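Local coordinates for glutamine amidotransferase domain-containing protein (Thermotoga maritima, PDB 1O1Y) that probably hydrolyses glutamine and passes the released ammonia to an acceptor, as class I glutamine amidotransferases do, at residues G27-I32 against L60-G65; P77-E82 against S103-K108; E88-E93 against F174-A179; R162-E167 against V180-H185. All blocks are in the same frame, centred on the assembly; numbering follows the deposited sequence. Where two conformers were deposited one is given.

Overall arrangement
The four contacts follow the mixed sheet of a flavodoxin-like glutaminase fold. Contact 1 packs helix 28-35 against one side of strand 60-63. On the other side of that strand, Leu63 touches both Glu82 and Met105 of contact 2; the centres of contacts 1 and 2 are about 17 Å apart. Contacts 2 and 3 use opposite ends of helix 78-92, and Val61 CG1 meets Ile89 CD1 of contact 3 at 3.7 Å. The hairpin of contact 3 continues into contact 4, where Phe174 N probably bonds Gly181 O at 2.9 Å; the two centres are about 16 Å apart. Contacts 2 and 4 approach the oxidised Cys100 through Ser103 and His185, at what is probably the catalytic centre.

Contact 1 of 4, residues G27-I32 against L60-G65; sequences GMMEDI and LVVLLG
Met29, a selenomethionine, starts with CG anti to its own carbonyl carbon (chi1 -70°) and runs straight through chi2, which brings SE beside Val62; the bend at chi3 (-89°) then turns the terminal methyl to Leu64 while keeping it on Val62. On strand 60-63 Val62 has CG1 anti to its backbone N (chi1 180°), and this branch faces the incoming methyl. The contact belongs to the flavodoxin-like fold: the helix of the beta-alpha-beta unit formed by strands 14-18 and 39-43 covers the sheet and reaches as far as the next parallel strand, 60-63. The closest approaches are both made by Met29 CE. It meets Val62 tip to tip, whereas Leu64, just beyond the strand, slides past the Met29 chain in the opposite direction. The long side chain covers most of the distance between the backbones; the nearest CA atoms, of Met29 and Val62, are 9.9 Å apart. Leu229 of helix 211-237 also packs on Met29, so two helices share this face. Val61 and Leu63 instead meet helix 78-92 on the reverse side of the strand. Met29 CE lies 4.1 Å from Val62 CG1 and 4.0 Å from Leu64 CD2.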
loop_
_atom_site.group_PDB
_atom_site.type_symbol
_atom_site.label_atom_id
_atom_site.label_comp_id
_atom_site.label_asym_id
_atom_site.label_seq_id
_atom_site.Cartn_x
_atom_site.Cartn_y
_atom_site.Cartn_z
ATOM N N GLY A 27 6.251 -3.168 7.123
ATOM C CA GLY A 27 7.407 -3.714 6.425
ATOM C C GLY A 27 8.623 -2.813 6.634
ATOM O O GLY A 27 8.891 -2.333 7.762
HETATM N N MSE A 28 9.327 -2.538 5.546
HETATM C CA MSE A 28 10.532 -1.705 5.595
HETATM C C MSE A 28 10.214 -0.251 5.891
HETATM O O MSE A 28 11.122 0.492 6.280
HETATM C CB MSE A 28 11.299 -1.764 4.265
HETATM C CG MSE A 28 11.799 -3.157 3.963
HETATM SE SE MSE A 28 13.153 -3.143 2.504
HETATM C CE MSE A 28 12.113 -2.922 1.027
HETATM N N MSE A 29 8.957 0.159 5.795
HETATM C CA MSE A 29 8.587 1.505 6.257
HETATM C C MSE A 29 8.855 1.670 7.730
HETATM O O MSE A 29 9.256 2.761 8.154
HETATM C CB MSE A 29 7.158 1.879 5.930
HETATM C CG MSE A 29 6.891 2.094 4.489
HETATM SE SE MSE A 29 5.052 2.630 4.151
HETATM C CE MSE A 29 4.314 0.847 3.971
ATOM N N GLU A 30 8.680 0.606 8.528
ATOM C CA GLU A 30 9.019 0.695 9.958
ATOM C C GLU A 30 10.511 1.046 10.201
ATOM O O GLU A 30 10.846 1.873 11.060
ATOM C CB GLU A 30 8.679 -0.619 10.678
ATOM C CG GLU A 30 8.314 -0.435 12.105
ATOM C CD GLU A 30 7.785 -1.729 12.692
ATOM O OE1 GLU A 30 6.600 -2.079 12.478
ATOM O OE2 GLU A 30 8.590 -2.403 13.322
ATOM N N ASP A 31 11.381 0.380 9.462
ATOM C CA ASP A 31 12.797 0.613 9.495
ATOM C C ASP A 31 13.111 2.070 9.089
ATOM O O ASP A 31 13.940 2.737 9.722
ATOM C CB ASP A 31 13.502 -0.335 8.530
ATOM C CG ASP A 31 13.280 -1.819 8.893
ATOM O OD1 ASP A 31 13.317 -2.144 10.104
ATOM O OD2 ASP A 31 13.113 -2.688 8.024
ATOM N N ILE A 32 12.462 2.520 8.029
ATOM C CA ILE A 32 12.647 3.895 7.579
ATOM C C ILE A 32 12.166 4.898 8.608
ATOM O O ILE A 32 12.850 5.885 8.876
ATOM C CB ILE A 32 11.995 4.129 6.244
ATOM C CG1 ILE A 32 12.670 3.289 5.172
ATOM C CG2 ILE A 32 12.045 5.632 5.901
ATOM C CD1 ILE A 32 11.912 3.227 3.883
ATOM N N LEU A 60 1.142 11.899 7.821
ATOM C CA LEU A 60 1.004 10.913 6.787
ATOM C C LEU A 60 0.130 9.806 7.360
ATOM O O LEU A 60 0.268 9.422 8.515
ATOM C CB LEU A 60 2.368 10.321 6.422
ATOM C CG LEU A 60 2.400 9.113 5.515
ATOM C CD1 LEU A 60 1.919 9.446 4.107
ATOM C CD2 LEU A 60 3.851 8.525 5.492
ATOM N N VAL A 61 -0.737 9.294 6.521
ATOM C CA VAL A 61 -1.530 8.132 6.837
ATOM C C VAL A 61 -1.220 7.072 5.826
ATOM O O VAL A 61 -1.316 7.305 4.617
ATOM C CB VAL A 61 -3.040 8.443 6.825
ATOM C CG1 VAL A 61 -3.855 7.133 7.119
ATOM C CG2 VAL A 61 -3.365 9.535 7.840
ATOM N N VAL A 62 -0.915 5.880 6.312
ATOM C CA VAL A 62 -0.704 4.727 5.439
ATOM C C VAL A 62 -1.819 3.713 5.690
ATOM O O VAL A 62 -2.044 3.318 6.819
ATOM C CB VAL A 62 0.647 4.074 5.742
ATOM C CG1 VAL A 62 0.902 2.848 4.849
ATOM C CG2 VAL A 62 1.777 5.048 5.560
ATOM N N LEU A 63 -2.515 3.333 4.629
ATOM C CA LEU A 63 -3.538 2.303 4.710
ATOM C C LEU A 63 -3.041 1.028 4.027
ATOM O O LEU A 63 -2.860 0.985 2.828
ATOM C CB LEU A 63 -4.810 2.796 4.068
ATOM C CG LEU A 63 -6.026 1.854 4.118
ATOM C CD1 LEU A 63 -6.429 1.581 5.544
ATOM C CD2 LEU A 63 -7.205 2.416 3.362
ATOM N N LEU A 64 -2.780 0.026 4.843
ATOM C CA LEU A 64 -2.141 -1.205 4.408
ATOM C C LEU A 64 -3.125 -2.206 3.760
ATOM O O LEU A 64 -4.330 -1.956 3.684
ATOM C CB LEU A 64 -1.404 -1.843 5.586
ATOM C CG LEU A 64 -0.262 -0.959 6.129
ATOM C CD1 LEU A 64 0.115 -1.373 7.537
ATOM C CD2 LEU A 64 0.920 -0.964 5.168
ATOM N N GLY A 65 -2.580 -3.320 3.265
ATOM C CA GLY A 65 -3.326 -4.289 2.490
ATOM C C GLY A 65 -4.158 -5.219 3.355
ATOM O O GLY A 65 -4.244 -5.093 4.577
#

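Contact 2 of 4, residues P77-E82 against S103-K108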
loop_
_atom_site.group_PDB
_atom_site.type_symbol
_atom_site.label_atom_id
_atom_site.label_comp_id
_atom_site.label_asym_id
_atom_site.label_seq_id
_atom_site.Cartn_x
_atom_site.Cartn_y
_atom_site.Cartn_z
ATOM N N PRO A 77 -17.226 -4.863 9.485
ATOM C CA PRO A 77 -17.761 -3.537 9.833
ATOM C C PRO A 77 -16.696 -2.467 10.119
ATOM O O PRO A 77 -17.000 -1.278 9.950
ATOM C CB PRO A 77 -18.595 -3.805 11.084
ATOM C CG PRO A 77 -18.896 -5.232 11.081
ATOM C CD PRO A 77 -17.767 -5.910 10.383
ATOM N N PHE A 78 -15.487 -2.866 10.508
ATOM C CA PHE A 78 -14.394 -1.902 10.669
ATOM C C PHE A 78 -14.098 -1.100 9.408
ATOM O O PHE A 78 -13.564 0.005 9.504
ATOM C CB PHE A 78 -13.091 -2.555 11.210
ATOM C CG PHE A 78 -12.588 -3.712 10.400
ATOM C CD1 PHE A 78 -11.771 -3.526 9.304
ATOM C CD2 PHE A 78 -12.934 -5.015 10.762
ATOM C CE1 PHE A 78 -11.313 -4.629 8.542
ATOM C CE2 PHE A 78 -12.478 -6.111 10.028
ATOM C CZ PHE A 78 -11.676 -5.919 8.918
ATOM N N LEU A 79 -14.403 -1.657 8.228
ATOM C CA LEU A 79 -14.179 -0.956 6.984
ATOM C C LEU A 79 -15.018 0.298 6.881
ATOM O O LEU A 79 -14.554 1.284 6.290
ATOM C CB LEU A 79 -14.415 -1.835 5.746
ATOM C CG LEU A 79 -13.558 -3.079 5.513
ATOM C CD1 LEU A 79 -14.078 -3.888 4.344
ATOM C CD2 LEU A 79 -12.112 -2.702 5.327
ATOM N N LYS A 80 -16.217 0.302 7.439
ATOM C CA LYS A 80 -17.058 1.481 7.428
ATOM C C LYS A 80 -16.346 2.672 8.107
ATOM O O LYS A 80 -16.354 3.779 7.604
ATOM C CB LYS A 80 -18.405 1.166 8.105
ATOM C CG LYS A 80 -19.402 2.282 8.008
ATOM N N TYR A 81 -15.731 2.413 9.256
ATOM C CA TYR A 81 -14.951 3.437 9.966
ATOM C C TYR A 81 -13.757 3.918 9.143
ATOM O O TYR A 81 -13.460 5.115 9.076
ATOM C CB TYR A 81 -14.476 2.851 11.295
ATOM C CG TYR A 81 -13.653 3.772 12.131
ATOM C CD1 TYR A 81 -14.173 4.958 12.593
ATOM C CD2 TYR A 81 -12.338 3.465 12.459
ATOM C CE1 TYR A 81 -13.398 5.815 13.402
ATOM C CE2 TYR A 81 -11.557 4.331 13.248
ATOM C CZ TYR A 81 -12.085 5.493 13.700
ATOM O OH TYR A 81 -11.349 6.357 14.502
ATOM N N GLU A 82 -13.062 2.975 8.516
ATOM C CA GLU A 82 -11.946 3.293 7.656
ATOM C C GLU A 82 -12.346 4.133 6.487
ATOM O O GLU A 82 -11.663 5.098 6.173
ATOM C CB GLU A 82 -11.285 2.031 7.137
ATOM C CG GLU A 82 -10.605 1.242 8.241
ATOM C CD GLU A 82 -9.859 0.028 7.712
ATOM O OE1 GLU A 82 -9.471 0.025 6.540
ATOM O OE2 GLU A 82 -9.655 -0.923 8.496
ATOM N N SER A 103 -5.208 0.777 -1.666
ATOM C CA SER A 103 -5.343 1.478 -2.938
ATOM C C SER A 103 -6.756 1.307 -3.497
ATOM O O SER A 103 -7.300 2.232 -4.105
ATOM C CB SER A 103 -4.302 0.998 -3.981
ATOM O OG SER A 103 -4.522 -0.360 -4.404
ATOM N N GLN A 104 -7.330 0.128 -3.328
ATOM C CA GLN A 104 -8.681 -0.164 -3.815
ATOM C C GLN A 104 -9.721 0.608 -3.014
ATOM O O GLN A 104 -10.674 1.146 -3.568
ATOM C CB GLN A 104 -8.931 -1.663 -3.689
ATOM C CG GLN A 104 -8.083 -2.427 -4.662
ATOM C CD GLN A 104 -7.969 -3.874 -4.354
ATOM O OE1 GLN A 104 -8.587 -4.400 -3.415
ATOM N NE2 GLN A 104 -7.166 -4.551 -5.147
HETATM N N MSE A 105 -9.513 0.727 -1.705
HETATM C CA MSE A 105 -10.425 1.507 -0.860
HETATM C C MSE A 105 -10.371 2.976 -1.226
HETATM O O MSE A 105 -11.399 3.653 -1.251
HETATM C CB MSE A 105 -10.094 1.300 0.624
HETATM C CG MSE A 105 -10.408 -0.134 1.067
HETATM SE SE MSE A 105 -9.941 -0.457 2.913
HETATM C CE MSE A 105 -11.247 0.663 3.757
ATOM N N LEU A 106 -9.182 3.474 -1.518
ATOM C CA LEU A 106 -9.039 4.854 -1.959
ATOM C C LEU A 106 -9.763 5.064 -3.298
ATOM O O LEU A 106 -10.486 6.050 -3.483
ATOM C CB LEU A 106 -7.553 5.241 -2.100
ATOM C CG LEU A 106 -7.271 6.657 -2.649
ATOM C CD1 LEU A 106 -7.827 7.764 -1.775
ATOM C CD2 LEU A 106 -5.752 6.853 -2.851
ATOM N N ALA A 107 -9.551 4.165 -4.249
ATOM C CA ALA A 107 -10.228 4.246 -5.551
ATOM C C ALA A 107 -11.743 4.290 -5.410
ATOM O O ALA A 107 -12.424 5.053 -6.071
ATOM C CB ALA A 107 -9.841 3.088 -6.421
ATOM N N LYS A 108 -12.280 3.445 -4.540
ATOM C CA LYS A 108 -13.709 3.425 -4.266
ATOM C C LYS A 108 -14.225 4.774 -3.721
ATOM O O LYS A 108 -15.253 5.258 -4.143
ATOM C CB LYS A 108 -14.043 2.269 -3.286
ATOM C CG LYS A 108 -15.484 2.252 -2.858
ATOM C CD LYS A 108 -15.772 1.038 -1.945
ATOM C CE LYS A 108 -17.030 1.259 -1.106
ATOM N NZ LYS A 108 -17.439 0.102 -0.221
#
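Helix 102-109, which follows the modified cysteine at position 100, packs against the first turns of helix 78-92 chiefly through one selenomethionine, Met105. Its chain is straight as far as SE and bends at chi3 (68°), bringing CE between two residues of the facing helix. Leu79 offers CD2, which lies 3.8 Å from Met105 CE and 3.9 Å from Met105 SE. Glu82 comes in crosswise, at about a right angle, and touches the same methyl with both ends of its side chain: CB is 3.6 Å from Met105 CE, and OE1 stands 3.4 Å from that atom. The carboxylate is buried, yet both its oxygens have polar partners, OE1 with His20 NE2 and OE2 with Thr45 OG1, and the selenomethionine methyl packs against OE1 beside these bonds. In the flavodoxin-like core, strand 60-63, helix 78-92 and strand 96-98 form a beta-alpha-beta unit, and helix 102-109 comes next in the chain. Leu63 of the first strand touches both Glu82 and Met105, which places the contact directly on the sheet. Ser103, on another side of the second helix, hydrogen-bonds through OG to the backbone O of the cysteinesulfonic acid. Near the C-terminal end of helix 102-109, Lys108 NZ makes a salt bridge with Glu73 OE2.

Contact 3 of 4, residues E88-E93 against F174-A179; sequences EILKKE and FVYGKA
Leu90 pushes CD2 into the angle between Ala179 and Tyr176, 3.8 Å from Ala179 CB and 4.1 Å from Tyr176 CD2. The methyl reaches the tyrosine at the ring edge, near its plane, and the two side chains cross at about a right angle. One turn later the helix ends in a Schellman motif, with Glu93 at positive phi (55°), and the carbonyl there turns toward Lys178. The lysine bends at chi3 (82°) and gives a weak hydrogen bond from NZ to Glu93 O, 3.1 Å long. Its charge does not touch the Glu93 carboxylate, whose OE2 is 5.4 Å from Lys178 NZ; a water accepting from NZ and donating to OE2 joins them. Lys178 sits in the type II' beta turn of a tight hairpin, closed by paired backbone bonds between Tyr176 and Ala179, with Gly177 supplying the positive phi (66°). The contact thus ties the C-terminal end of helix 78-92 to the hairpin of strands 173-176 and 179-182. Helix 102-109 packs alongside, with Val109 on Leu90 and Leu106 on Ala179, while Phe96 of strand 96-98 touches Ala179 and shares a backbone hydrogen bond with Lys178.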
loop_
_atom_site.group_PDB
_atom_site.type_symbol
_atom_site.label_atom_id
_atom_site.label_comp_id
_atom_site.label_asym_id
_atom_site.label_seq_id
_atom_site.Cartn_x
_atom_site.Cartn_y
_atom_site.Cartn_z
ATOM N N GLU A 88 -12.326 11.883 5.418
ATOM C CA GLU A 88 -11.815 13.013 6.198
ATOM C C GLU A 88 -10.379 13.368 5.793
ATOM O O GLU A 88 -10.007 14.554 5.745
ATOM C CB GLU A 88 -11.804 12.704 7.675
ATOM C CG GLU A 88 -13.131 12.499 8.359
ATOM C CD GLU A 88 -12.909 12.254 9.848
ATOM O OE1 GLU A 88 -12.309 13.155 10.519
ATOM O OE2 GLU A 88 -13.301 11.156 10.331
ATOM N N ILE A 89 -9.586 12.349 5.527
ATOM C CA ILE A 89 -8.190 12.523 5.123
ATOM C C ILE A 89 -8.110 13.280 3.781
ATOM O O ILE A 89 -7.313 14.205 3.611
ATOM C CB ILE A 89 -7.474 11.160 5.053
ATOM C CG1 ILE A 89 -7.171 10.612 6.449
ATOM C CG2 ILE A 89 -6.176 11.262 4.230
ATOM C CD1 ILE A 89 -6.965 9.103 6.533
ATOM N N LEU A 90 -9.002 12.958 2.851
ATOM C CA LEU A 90 -9.066 13.699 1.603
ATOM C C LEU A 90 -9.508 15.115 1.818
ATOM O O LEU A 90 -8.942 16.018 1.218
ATOM C CB LEU A 90 -9.998 13.000 0.617
ATOM C CG LEU A 90 -9.514 11.666 0.151
ATOM C CD1 LEU A 90 -10.612 10.944 -0.562
ATOM C CD2 LEU A 90 -8.306 11.792 -0.801
ATOM N N LYS A 91 -10.510 15.336 2.666
ATOM C CA LYS A 91 -10.999 16.679 2.898
ATOM C C LYS A 91 -9.943 17.565 3.531
ATOM O O LYS A 91 -9.850 18.758 3.215
ATOM C CB LYS A 91 -12.248 16.662 3.794
ATOM C CG LYS A 91 -12.817 18.043 4.057
ATOM C CD LYS A 91 -13.957 18.035 5.071
ATOM C CE LYS A 91 -14.429 19.476 5.368
ATOM N NZ LYS A 91 -15.906 19.588 5.403
ATOM N N LYS A 92 -9.151 16.991 4.434
ATOM C CA LYS A 92 -8.162 17.751 5.212
ATOM C C LYS A 92 -6.837 17.786 4.440
ATOM O O LYS A 92 -5.893 18.394 4.893
ATOM C CB LYS A 92 -7.927 17.077 6.567
ATOM C CG LYS A 92 -9.037 17.283 7.621
ATOM C CD LYS A 92 -8.907 16.229 8.774
ATOM C CE LYS A 92 -10.162 16.158 9.681
ATOM N NZ LYS A 92 -10.536 17.491 10.182
ATOM N N GLU A 93 -6.792 17.083 3.311
ATOM C CA GLU A 93 -5.628 17.014 2.410
ATOM C C GLU A 93 -4.371 16.557 3.138
ATOM O O GLU A 93 -3.286 17.117 2.948
ATOM C CB GLU A 93 -5.456 18.390 1.690
ATOM C CG GLU A 93 -6.710 18.771 0.909
ATOM C CD GLU A 93 -6.571 20.090 0.177
ATOM O OE1 GLU A 93 -7.501 20.917 0.265
ATOM O OE2 GLU A 93 -5.529 20.290 -0.477
ATOM N N PHE A 174 -1.886 5.188 -8.730
ATOM C CA PHE A 174 -2.451 6.461 -9.098
ATOM C C PHE A 174 -2.235 7.465 -7.999
ATOM O O PHE A 174 -1.936 7.113 -6.885
ATOM C CB PHE A 174 -3.941 6.336 -9.452
ATOM C CG PHE A 174 -4.812 5.950 -8.283
ATOM C CD1 PHE A 174 -5.028 4.614 -7.959
ATOM C CD2 PHE A 174 -5.382 6.931 -7.484
ATOM C CE1 PHE A 174 -5.825 4.278 -6.878
ATOM C CE2 PHE A 174 -6.211 6.586 -6.397
ATOM C CZ PHE A 174 -6.417 5.260 -6.092
ATOM N N VAL A 175 -2.402 8.726 -8.360
ATOM C CA VAL A 175 -2.298 9.834 -7.434
ATOM C C VAL A 175 -3.508 10.774 -7.643
ATOM O O VAL A 175 -3.992 10.991 -8.772
ATOM C CB VAL A 175 -0.986 10.647 -7.642
ATOM C CG1 VAL A 175 -0.982 11.932 -6.817
ATOM C CG2 VAL A 175 0.219 9.812 -7.348
ATOM N N TYR A 176 -4.002 11.289 -6.537
ATOM C CA TYR A 176 -5.078 12.284 -6.503
ATOM C C TYR A 176 -4.732 13.240 -5.383
ATOM O O TYR A 176 -4.833 12.894 -4.227
ATOM C CB TYR A 176 -6.425 11.606 -6.228
ATOM C CG TYR A 176 -7.579 12.574 -6.033
ATOM C CD1 TYR A 176 -8.209 13.155 -7.103
ATOM C CD2 TYR A 176 -7.994 12.930 -4.763
ATOM C CE1 TYR A 176 -9.239 14.071 -6.898
ATOM C CE2 TYR A 176 -9.025 13.821 -4.568
ATOM C CZ TYR A 176 -9.634 14.386 -5.640
ATOM O OH TYR A 176 -10.661 15.289 -5.452
ATOM N N GLY A 177 -4.265 14.428 -5.733
ATOM C CA GLY A 177 -3.859 15.421 -4.741
ATOM C C GLY A 177 -2.652 14.889 -3.999
ATOM O O GLY A 177 -1.667 14.472 -4.609
ATOM N N LYS A 178 -2.770 14.830 -2.669
ATOM C CA LYS A 178 -1.753 14.231 -1.817
ATOM C C LYS A 178 -2.006 12.776 -1.448
ATOM O O LYS A 178 -1.294 12.209 -0.598
ATOM C CB LYS A 178 -1.606 15.090 -0.585
ATOM C CG LYS A 178 -1.070 16.469 -0.979
ATOM C CD LYS A 178 -1.508 17.552 -0.022
ATOM C CE LYS A 178 -0.673 17.648 1.226
ATOM N NZ LYS A 178 -0.976 18.940 1.997
ATOM N N ALA A 179 -2.988 12.167 -2.102
ATOM C CA ALA A 179 -3.313 10.760 -1.888
ATOM C C ALA A 179 -2.799 9.892 -3.015
ATOM O O ALA A 179 -2.954 10.212 -4.197
ATOM C CB ALA A 179 -4.822 10.568 -1.742
HETATM O O HOH W 1 -3.027 21.233 1.060
#

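Contact 4 of 4, residues R162-E167 against V180-H185; sequences RVFTSE and VGLQFH
The Phe184 ring points an edge at one face of the Phe164 ring in a T-shaped stack, the centroids 5.1 Å apart and the planes at 85°. Phe184 CZ lies 3.7 Å above the plane of the Phe164 ring, displaced toward its rim, and is 3.8 Å from Phe164 CD2; Phe184 CE1 comes equally close to Phe164 CG. Leu182 CD2 approaches the same ring obliquely, 4.0 Å from Phe164 CD2. Phe184 reaches this place with CG lodged between its backbone N and carbonyl carbon (chi1 55°), which turns the ring back toward strand 161-165. In the mixed sheet, strands 161-165 and 179-182 are not neighbours, since 173-176 runs between them. The three side chains therefore meet across an intervening strand, and the CA atoms of Phe164 and Leu182 are 8.1 Å apart. Val163 and Phe164 both face Gly173 of that middle strand in a classic beta bulge. With an alanine in place of Phe164, the Phe184 edge would probably lose its aromatic face and Leu182 CD2 its neighbour, opening a gap over strand 173-176. Around the cluster, Phe137 makes a second edge-to-face pair with Phe164, and Val128 touches both phenylalanine rings. Directly after Phe184 comes His185, whose NE2 hydrogen-bonds the cysteinesulfonic acid at position 100 and whose ND1 bonds Glu187 OE2, consistent with the Cys-His-Glu catalytic triad of class I glutamine amidotransferases.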
loop_
_atom_site.group_PDB
_atom_site.type_symbol
_atom_site.label_atom_id
_atom_site.label_comp_id
_atom_site.label_asym_id
_atom_site.label_seq_id
_atom_site.Cartn_x
_atom_site.Cartn_y
_atom_site.Cartn_z
ATOM N N ARG A 162 -3.024 8.294 -13.457
ATOM C CA ARG A 162 -2.361 6.987 -13.421
ATOM C C ARG A 162 -0.850 7.194 -13.399
ATOM O O ARG A 162 -0.326 7.972 -14.188
ATOM C CB ARG A 162 -2.674 6.169 -14.673
ATOM C CG ARG A 162 -2.107 4.740 -14.624
ATOM C CD ARG A 162 -2.406 3.892 -15.855
ATOM N NE ARG A 162 -3.847 3.657 -16.008
ATOM C CZ ARG A 162 -4.657 4.233 -16.887
ATOM N NH1 ARG A 162 -4.239 5.116 -17.818
ATOM N NH2 ARG A 162 -5.943 3.902 -16.838
ATOM N N VAL A 163 -0.184 6.535 -12.467
ATOM C CA VAL A 163 1.266 6.601 -12.350
ATOM C C VAL A 163 1.935 5.278 -12.712
ATOM O O VAL A 163 3.083 5.298 -13.199
ATOM C CB VAL A 163 1.692 7.099 -10.952
ATOM C CG1 VAL A 163 3.228 7.169 -10.804
ATOM C CG2 VAL A 163 1.153 8.512 -10.755
ATOM N N PHE A 164 1.291 4.168 -12.418
ATOM C CA PHE A 164 1.800 2.869 -12.792
ATOM C C PHE A 164 0.786 2.008 -13.528
ATOM O O PHE A 164 -0.402 1.957 -13.175
ATOM C CB PHE A 164 2.312 2.080 -11.586
ATOM C CG PHE A 164 3.477 2.742 -10.867
ATOM C CD1 PHE A 164 4.802 2.556 -11.309
ATOM C CD2 PHE A 164 3.242 3.585 -9.803
ATOM C CE1 PHE A 164 5.860 3.171 -10.673
ATOM C CE2 PHE A 164 4.310 4.203 -9.186
ATOM C CZ PHE A 164 5.620 4.005 -9.632
ATOM N N THR A 165 1.307 1.255 -14.480
ATOM C CA THR A 165 0.564 0.230 -15.194
ATOM C C THR A 165 1.314 -1.095 -15.206
ATOM O O THR A 165 2.385 -1.210 -14.655
ATOM C CB THR A 165 0.242 0.758 -16.608
ATOM O OG1 THR A 165 -0.765 -0.052 -17.238
ATOM C CG2 THR A 165 1.451 0.676 -17.514
ATOM N N SER A 166 0.733 -2.097 -15.859
ATOM C CA SER A 166 1.377 -3.378 -16.022
ATOM C C SER A 166 0.788 -4.125 -17.193
ATOM O O SER A 166 -0.254 -3.761 -17.745
ATOM C CB SER A 166 1.238 -4.238 -14.775
ATOM O OG SER A 166 -0.120 -4.605 -14.515
ATOM N N GLU A 167 1.454 -5.206 -17.568
ATOM C CA GLU A 167 0.909 -6.073 -18.578
ATOM C C GLU A 167 -0.426 -6.715 -18.188
ATOM O O GLU A 167 -1.349 -6.749 -19.002
ATOM C CB GLU A 167 1.943 -7.108 -18.990
ATOM C CG GLU A 167 1.612 -7.737 -20.317
ATOM C CD GLU A 167 2.799 -8.442 -20.898
ATOM O OE1 GLU A 167 2.985 -9.620 -20.529
ATOM O OE2 GLU A 167 3.546 -7.811 -21.686
ATOM N N VAL A 180 -2.177 8.807 -2.607
ATOM C CA VAL A 180 -1.495 7.888 -3.493
ATOM C C VAL A 180 -2.051 6.519 -3.261
ATOM O O VAL A 180 -2.222 6.099 -2.128
ATOM C CB VAL A 180 0.028 7.907 -3.204
ATOM C CG1 VAL A 180 0.787 6.860 -4.051
ATOM C CG2 VAL A 180 0.613 9.315 -3.373
ATOM N N GLY A 181 -2.348 5.796 -4.323
ATOM C CA GLY A 181 -2.704 4.392 -4.227
ATOM C C GLY A 181 -1.759 3.543 -5.038
ATOM O O GLY A 181 -1.559 3.800 -6.204
ATOM N N LEU A 182 -1.192 2.515 -4.415
ATOM C CA LEU A 182 -0.328 1.544 -5.108
ATOM C C LEU A 182 -0.897 0.169 -4.899
ATOM O O LEU A 182 -1.131 -0.225 -3.785
ATOM C CB LEU A 182 1.107 1.603 -4.556
ATOM C CG LEU A 182 1.887 2.889 -4.649
ATOM C CD1 LEU A 182 3.308 2.694 -4.063
ATOM C CD2 LEU A 182 1.939 3.393 -6.068
ATOM N N GLN A 183 -1.137 -0.564 -5.977
ATOM C CA GLN A 183 -1.642 -1.918 -5.861
ATOM C C GLN A 183 -0.579 -2.868 -5.253
ATOM O O GLN A 183 -0.893 -3.844 -4.535
ATOM C CB GLN A 183 -2.087 -2.399 -7.235
ATOM C CG GLN A 183 -2.562 -3.830 -7.263
ATOM C CD GLN A 183 -3.880 -3.979 -6.529
ATOM O OE1 GLN A 183 -4.921 -3.613 -7.079
ATOM N NE2 GLN A 183 -3.840 -4.504 -5.294
ATOM N N PHE A 184 0.685 -2.560 -5.561
ATOM C CA PHE A 184 1.831 -3.410 -5.290
ATOM C C PHE A 184 2.613 -3.019 -4.010
ATOM O O PHE A 184 2.403 -1.929 -3.405
ATOM C CB PHE A 184 2.768 -3.388 -6.505
ATOM C CG PHE A 184 3.178 -2.010 -6.916
ATOM C CD1 PHE A 184 2.475 -1.320 -7.921
ATOM C CD2 PHE A 184 4.318 -1.422 -6.367
ATOM C CE1 PHE A 184 2.860 -0.031 -8.287
ATOM C CE2 PHE A 184 4.697 -0.177 -6.742
ATOM C CZ PHE A 184 3.988 0.536 -7.717
ATOM N N HIS A 185 3.589 -3.857 -3.685
ATOM C CA HIS A 185 4.398 -3.706 -2.482
ATOM C C HIS A 185 5.844 -3.404 -2.840
ATOM O O HIS A 185 6.499 -4.187 -3.555
ATOM C CB HIS A 185 4.342 -5.010 -1.700
ATOM C CG HIS A 185 2.973 -5.356 -1.240
ATOM N ND1 HIS A 185 2.447 -4.899 -0.050
ATOM C CD2 HIS A 185 2.000 -6.095 -1.826
ATOM C CE1 HIS A 185 1.218 -5.378 0.098
ATOM N NE2 HIS A 185 0.921 -6.103 -0.965
#